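Local coordinates for protein P-granule scaffold (Caenorhabditis japonica, PDB 5W4A) that scaffolds germ (P) granules and probably takes part in the mRNA repression that these RNA-rich assemblies support, at residues A23-N28 / N38-F43; T80-G85 / L104-S109. All coordinates share one frame; numbering follows the deposited sequence.

Interaction 1. Residues A23-N28 / N38-F43; sequences ALYAVN and NKANSF
Y25 reaches from helix 20-28 to the backbone of N41, and its ring and hydroxyl make the whole contact. CG of Y25 stands anti to the backbone N (chi1 -177°). This sends the ring out from the helix, with its phenol end against 38-43. The ring of Y25 and the amide of N41 are turned 56° against each other. CB of N41 lies over one ring face, near the phenol end. It comes closest to CZ of Y25, at 3.5 Å, and makes a CH-pi contact at 3.9 Å from the ring centroid. The amide of N41 then heads away from 23-28. N41 is the N-cap of helix 42-47, and its OD1 accepts a hydrogen bond from the backbone N of A44. CB of A40 touches the Y25 hydroxyl, while L32 of helix 30-35 packs against both Y25 and A40. The contact thus ties helix 20-28 to the loop and N-cap that lead into helix 42-47, near the surface. The backbone N of N41 donates to OH of Y25 over 2.9 Å, and the bond is nearly straight at 168°. The tyrosine hydroxyl therefore supplies an acceptor to the N-cap residue, whose own side chain serves the helix.

Interaction 2. Residues T80-G85 / L104-S109; sequences TLLALG and LTHDLS
With chi1 at -68° and an extended chi2, L82 carries CD1 straight out from helix 71-84 toward H106. A chi1 of -166° holds the imidazole of H106 opposite its own amide N and swings CE1 toward the helix. The two side chains thus point at each other head-on, one from the helix and one from the loop. CD1 of L82 lies 3.7 Å from CE1 of H106 and approaches the ring obliquely. The same methyl is 4.3 Å from CD1 of L108, so one leucine branch touches both loop residues. All three are buried.

The loop between helices 89-100 and 116-131 forms a type I beta turn from H106 to S109. The turn places H106 and L108 together against helix 71-84 in this mainly helical domain. The backbone N of S109 donates to O of H106 at 3.1 Å. OG of S109 donates to that same oxygen at 2.7 Å, so two bonds grip the carbonyl. The imidazole is also fixed. Its ND1 accepts from the backbone N of L108 at 3.0 Å, with the donor 28° out of the ring plane. NE2 is hydrogen-bonded to OD1 of D79, on the same helix 71-84 as L82. Were H106 an alanine, the L108 amide and D79 would probably lose their imidazole partner, and a gap would open beside CD1 of L82. F92 of helix 89-100 meets the H106 ring edge-to-face and also packs on L82. L108 turns its side chain to L141 and L144 of helix 136-148.

Interactions 1 and 2 lie on opposite sides of the chain's centre, with their own centres 24 Å apart. They do not touch, and they follow one another along the chain. Interaction 1 is a surface contact between helix 20-28 and the turn that starts helix 42-47, and its three touching residues are partly exposed. Interaction 2 is buried and sets a loop against helix 71-84. The two share no helix. Their chemistry follows their place: 23-28 and 38-43 are joined by a hydrogen bond as well as a ring face, whereas 80-85 and 104-109 meet through apolar and ring contacts, with polar bonds inside the loop, to helix 89-100, and from H106 back to D79 of helix 71-84.

Interaction 1. Residues A23-N28 / N38-F43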
loop_
_atom_site.group_PDB
_atom_site.type_symbol
_atom_site.label_atom_id
_atom_site.label_comp_id
_atom_site.label_asym_id
_atom_site.label_seq_id
_atom_site.Cartn_x
_atom_site.Cartn_y
_atom_site.Cartn_z
ATOM N N ALA C 23 3.912 -7.908 -22.086
ATOM C CA ALA C 23 4.422 -9.108 -21.439
ATOM C C ALA C 23 4.402 -10.297 -22.398
ATOM O O ALA C 23 5.379 -11.037 -22.505
ATOM C CB ALA C 23 3.590 -9.394 -20.194
ATOM N N LEU C 24 3.278 -10.511 -23.066
ATOM C CA LEU C 24 3.163 -11.619 -23.992
ATOM C C LEU C 24 4.173 -11.478 -25.122
ATOM O O LEU C 24 4.819 -12.462 -25.508
ATOM C CB LEU C 24 1.744 -11.671 -24.562
ATOM C CG LEU C 24 1.523 -12.763 -25.625
ATOM C CD1 LEU C 24 1.833 -14.170 -25.071
ATOM C CD2 LEU C 24 0.098 -12.708 -26.132
ATOM N N TYR C 25 4.313 -10.266 -25.668
ATOM C CA TYR C 25 5.300 -10.036 -26.714
ATOM C C TYR C 25 6.689 -10.475 -26.260
ATOM O O TYR C 25 7.404 -11.173 -26.988
ATOM C CB TYR C 25 5.313 -8.555 -27.144
ATOM C CG TYR C 25 6.296 -8.340 -28.273
ATOM C CD1 TYR C 25 5.883 -8.447 -29.583
ATOM C CD2 TYR C 25 7.641 -8.120 -28.021
ATOM C CE1 TYR C 25 6.788 -8.300 -30.626
ATOM C CE2 TYR C 25 8.548 -7.990 -29.047
ATOM C CZ TYR C 25 8.109 -8.082 -30.348
ATOM O OH TYR C 25 9.034 -7.957 -31.359
ATOM N N ALA C 26 7.085 -10.075 -25.053
ATOM C CA ALA C 26 8.439 -10.348 -24.587
ATOM C C ALA C 26 8.667 -11.837 -24.381
ATOM O O ALA C 26 9.755 -12.357 -24.680
ATOM C CB ALA C 26 8.700 -9.584 -23.287
ATOM N N VAL C 27 7.656 -12.539 -23.858
ATOM C CA VAL C 27 7.754 -13.980 -23.639
ATOM C C VAL C 27 7.893 -14.733 -24.962
ATOM O O VAL C 27 8.608 -15.750 -25.042
ATOM C CB VAL C 27 6.535 -14.460 -22.825
ATOM C CG1 VAL C 27 6.363 -15.990 -22.934
ATOM C CG2 VAL C 27 6.678 -13.995 -21.344
ATOM N N ASN C 28 7.179 -14.287 -26.001
ATOM C CA ASN C 28 7.233 -14.931 -27.308
ATOM C C ASN C 28 8.504 -14.584 -28.081
ATOM O O ASN C 28 9.017 -15.428 -28.816
ATOM C CB ASN C 28 6.012 -14.541 -28.146
ATOM C CG ASN C 28 4.784 -15.364 -27.805
ATOM O OD1 ASN C 28 4.898 -16.538 -27.415
ATOM N ND2 ASN C 28 3.600 -14.787 -27.999
ATOM N N ASN C 38 16.625 -4.266 -33.315
ATOM C CA ASN C 38 16.080 -3.230 -34.187
ATOM C C ASN C 38 14.940 -3.733 -35.064
ATOM O O ASN C 38 14.136 -2.923 -35.531
ATOM C CB ASN C 38 17.184 -2.639 -35.057
ATOM C CG ASN C 38 18.190 -1.894 -34.236
ATOM O OD1 ASN C 38 17.841 -1.259 -33.241
ATOM N ND2 ASN C 38 19.447 -2.009 -34.603
ATOM N N LYS C 39 14.811 -5.037 -35.251
ATOM C CA LYS C 39 13.665 -5.549 -35.985
ATOM C C LYS C 39 12.540 -5.962 -35.062
ATOM O O LYS C 39 11.454 -6.301 -35.546
ATOM C CB LYS C 39 14.068 -6.741 -36.864
ATOM C CG LYS C 39 14.240 -6.356 -38.337
ATOM C CD LYS C 39 15.426 -7.029 -38.963
ATOM C CE LYS C 39 15.209 -7.222 -40.447
ATOM N NZ LYS C 39 14.999 -5.922 -41.143
ATOM N N ALA C 40 12.790 -5.957 -33.758
ATOM C CA ALA C 40 11.758 -6.240 -32.784
ATOM C C ALA C 40 10.936 -4.988 -32.507
ATOM O O ALA C 40 11.265 -3.873 -32.913
ATOM C CB ALA C 40 12.369 -6.747 -31.473
ATOM N N ASN C 41 9.844 -5.186 -31.797
ATOM C CA ASN C 41 8.999 -4.068 -31.426
ATOM C C ASN C 41 9.771 -3.061 -30.570
ATOM O O ASN C 41 10.460 -3.435 -29.611
ATOM C CB ASN C 41 7.782 -4.579 -30.664
ATOM C CG ASN C 41 6.904 -3.449 -30.187
ATOM O OD1 ASN C 41 7.127 -2.909 -29.116
ATOM N ND2 ASN C 41 5.915 -3.068 -30.993
ATOM N N SER C 42 9.655 -1.781 -30.921
ATOM C CA SER C 42 10.501 -0.762 -30.308
ATOM C C SER C 42 10.133 -0.485 -28.854
ATOM O O SER C 42 11.001 -0.112 -28.069
ATOM C CB SER C 42 10.426 0.542 -31.098
ATOM O OG SER C 42 9.157 1.153 -30.925
ATOM N N PHE C 43 8.860 -0.615 -28.489
ATOM C CA PHE C 43 8.450 -0.450 -27.091
ATOM C C PHE C 43 9.063 -1.552 -26.227
ATOM O O PHE C 43 9.713 -1.270 -25.207
ATOM C CB PHE C 43 6.909 -0.428 -27.056
ATOM C CG PHE C 43 6.262 -0.236 -25.693
ATOM C CD1 PHE C 43 6.940 0.236 -24.572
ATOM C CD2 PHE C 43 4.905 -0.515 -25.571
ATOM C CE1 PHE C 43 6.272 0.377 -23.344
ATOM C CE2 PHE C 43 4.248 -0.366 -24.368
ATOM C CZ PHE C 43 4.924 0.089 -23.262
#

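Interaction 2. Residues T80-G85 / L104-S109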
loop_
_atom_site.group_PDB
_atom_site.type_symbol
_atom_site.label_atom_id
_atom_site.label_comp_id
_atom_site.label_asym_id
_atom_site.label_seq_id
_atom_site.Cartn_x
_atom_site.Cartn_y
_atom_site.Cartn_z
ATOM N N THR C 80 -4.164 2.384 -18.831
ATOM C CA THR C 80 -2.752 2.663 -19.099
ATOM C C THR C 80 -2.583 4.039 -19.737
ATOM O O THR C 80 -1.688 4.789 -19.353
ATOM C CB THR C 80 -2.163 1.562 -19.977
ATOM O OG1 THR C 80 -2.533 0.316 -19.358
ATOM C CG2 THR C 80 -0.635 1.681 -20.072
ATOM N N LEU C 81 -3.455 4.399 -20.679
ATOM C CA LEU C 81 -3.377 5.724 -21.291
ATOM C C LEU C 81 -3.510 6.831 -20.237
ATOM O O LEU C 81 -2.758 7.820 -20.245
ATOM C CB LEU C 81 -4.454 5.880 -22.355
ATOM C CG LEU C 81 -4.386 5.019 -23.613
ATOM C CD1 LEU C 81 -5.592 5.357 -24.486
ATOM C CD2 LEU C 81 -3.102 5.212 -24.393
ATOM N N LEU C 82 -4.455 6.693 -19.310
ATOM C CA LEU C 82 -4.598 7.707 -18.268
ATOM C C LEU C 82 -3.345 7.813 -17.414
ATOM O O LEU C 82 -2.928 8.914 -17.042
ATOM C CB LEU C 82 -5.787 7.403 -17.373
ATOM C CG LEU C 82 -7.155 7.522 -18.032
ATOM C CD1 LEU C 82 -8.231 7.198 -17.024
ATOM C CD2 LEU C 82 -7.341 8.952 -18.573
ATOM N N ALA C 83 -2.757 6.680 -17.057
ATOM C CA ALA C 83 -1.565 6.696 -16.218
ATOM C C ALA C 83 -0.381 7.301 -16.957
ATOM O O ALA C 83 0.528 7.836 -16.324
ATOM C CB ALA C 83 -1.240 5.276 -15.758
ATOM N N LEU C 84 -0.367 7.209 -18.284
ATOM C CA LEU C 84 0.727 7.714 -19.105
ATOM C C LEU C 84 0.670 9.218 -19.336
ATOM O O LEU C 84 1.630 9.773 -19.874
ATOM C CB LEU C 84 0.746 7.001 -20.465
ATOM C CG LEU C 84 1.246 5.552 -20.442
ATOM C CD1 LEU C 84 1.031 4.863 -21.801
ATOM C CD2 LEU C 84 2.711 5.454 -20.028
ATOM N N GLY C 85 -0.438 9.873 -19.009
ATOM C CA GLY C 85 -0.458 11.323 -18.921
ATOM C C GLY C 85 -0.922 12.045 -20.178
ATOM O O GLY C 85 -1.555 11.468 -21.063
ATOM N N LEU C 104 -20.834 1.094 -23.886
ATOM C CA LEU C 104 -19.710 0.921 -22.982
ATOM C C LEU C 104 -19.007 2.255 -22.767
ATOM O O LEU C 104 -19.025 3.133 -23.633
ATOM C CB LEU C 104 -18.695 -0.105 -23.525
ATOM C CG LEU C 104 -19.226 -1.525 -23.703
ATOM C CD1 LEU C 104 -18.180 -2.358 -24.429
ATOM C CD2 LEU C 104 -19.550 -2.133 -22.364
ATOM N N THR C 105 -18.378 2.398 -21.607
ATOM C CA THR C 105 -17.584 3.586 -21.331
ATOM C C THR C 105 -16.558 3.279 -20.248
ATOM O O THR C 105 -16.681 2.319 -19.483
ATOM C CB THR C 105 -18.476 4.772 -20.915
ATOM O OG1 THR C 105 -17.763 5.998 -21.115
ATOM C CG2 THR C 105 -18.923 4.648 -19.467
ATOM N N HIS C 106 -15.537 4.119 -20.196
ATOM C CA HIS C 106 -14.564 4.013 -19.123
ATOM C C HIS C 106 -15.160 4.550 -17.825
ATOM O O HIS C 106 -15.855 5.581 -17.826
ATOM C CB HIS C 106 -13.302 4.769 -19.506
ATOM C CG HIS C 106 -12.147 4.448 -18.621
ATOM N ND1 HIS C 106 -11.936 5.081 -17.416
ATOM C CD2 HIS C 106 -11.153 3.538 -18.757
ATOM C CE1 HIS C 106 -10.866 4.563 -16.840
ATOM N NE2 HIS C 106 -10.366 3.636 -17.640
ATOM N N ASP C 107 -14.896 3.848 -16.718
ATOM C CA ASP C 107 -15.522 4.190 -15.441
ATOM C C ASP C 107 -15.010 5.506 -14.851
ATOM O O ASP C 107 -15.650 6.046 -13.942
ATOM C CB ASP C 107 -15.368 3.063 -14.394
ATOM C CG ASP C 107 -13.919 2.628 -14.167
ATOM O OD1 ASP C 107 -13.122 2.627 -15.109
ATOM O OD2 ASP C 107 -13.619 2.259 -13.038
ATOM N N LEU C 108 -13.886 6.028 -15.334
ATOM C CA LEU C 108 -13.376 7.315 -14.872
ATOM C C LEU C 108 -13.646 8.428 -15.877
ATOM O O LEU C 108 -12.942 9.440 -15.875
ATOM C CB LEU C 108 -11.882 7.228 -14.563
ATOM C CG LEU C 108 -11.456 6.197 -13.509
ATOM C CD1 LEU C 108 -9.935 6.231 -13.220
ATOM C CD2 LEU C 108 -12.272 6.334 -12.244
ATOM N N SER C 109 -14.664 8.254 -16.714
ATOM C CA SER C 109 -15.038 9.236 -17.724
ATOM C C SER C 109 -15.341 10.618 -17.159
ATOM O O SER C 109 -15.414 11.566 -17.940
ATOM C CB SER C 109 -16.264 8.730 -18.497
ATOM O OG SER C 109 -15.900 7.745 -19.453
#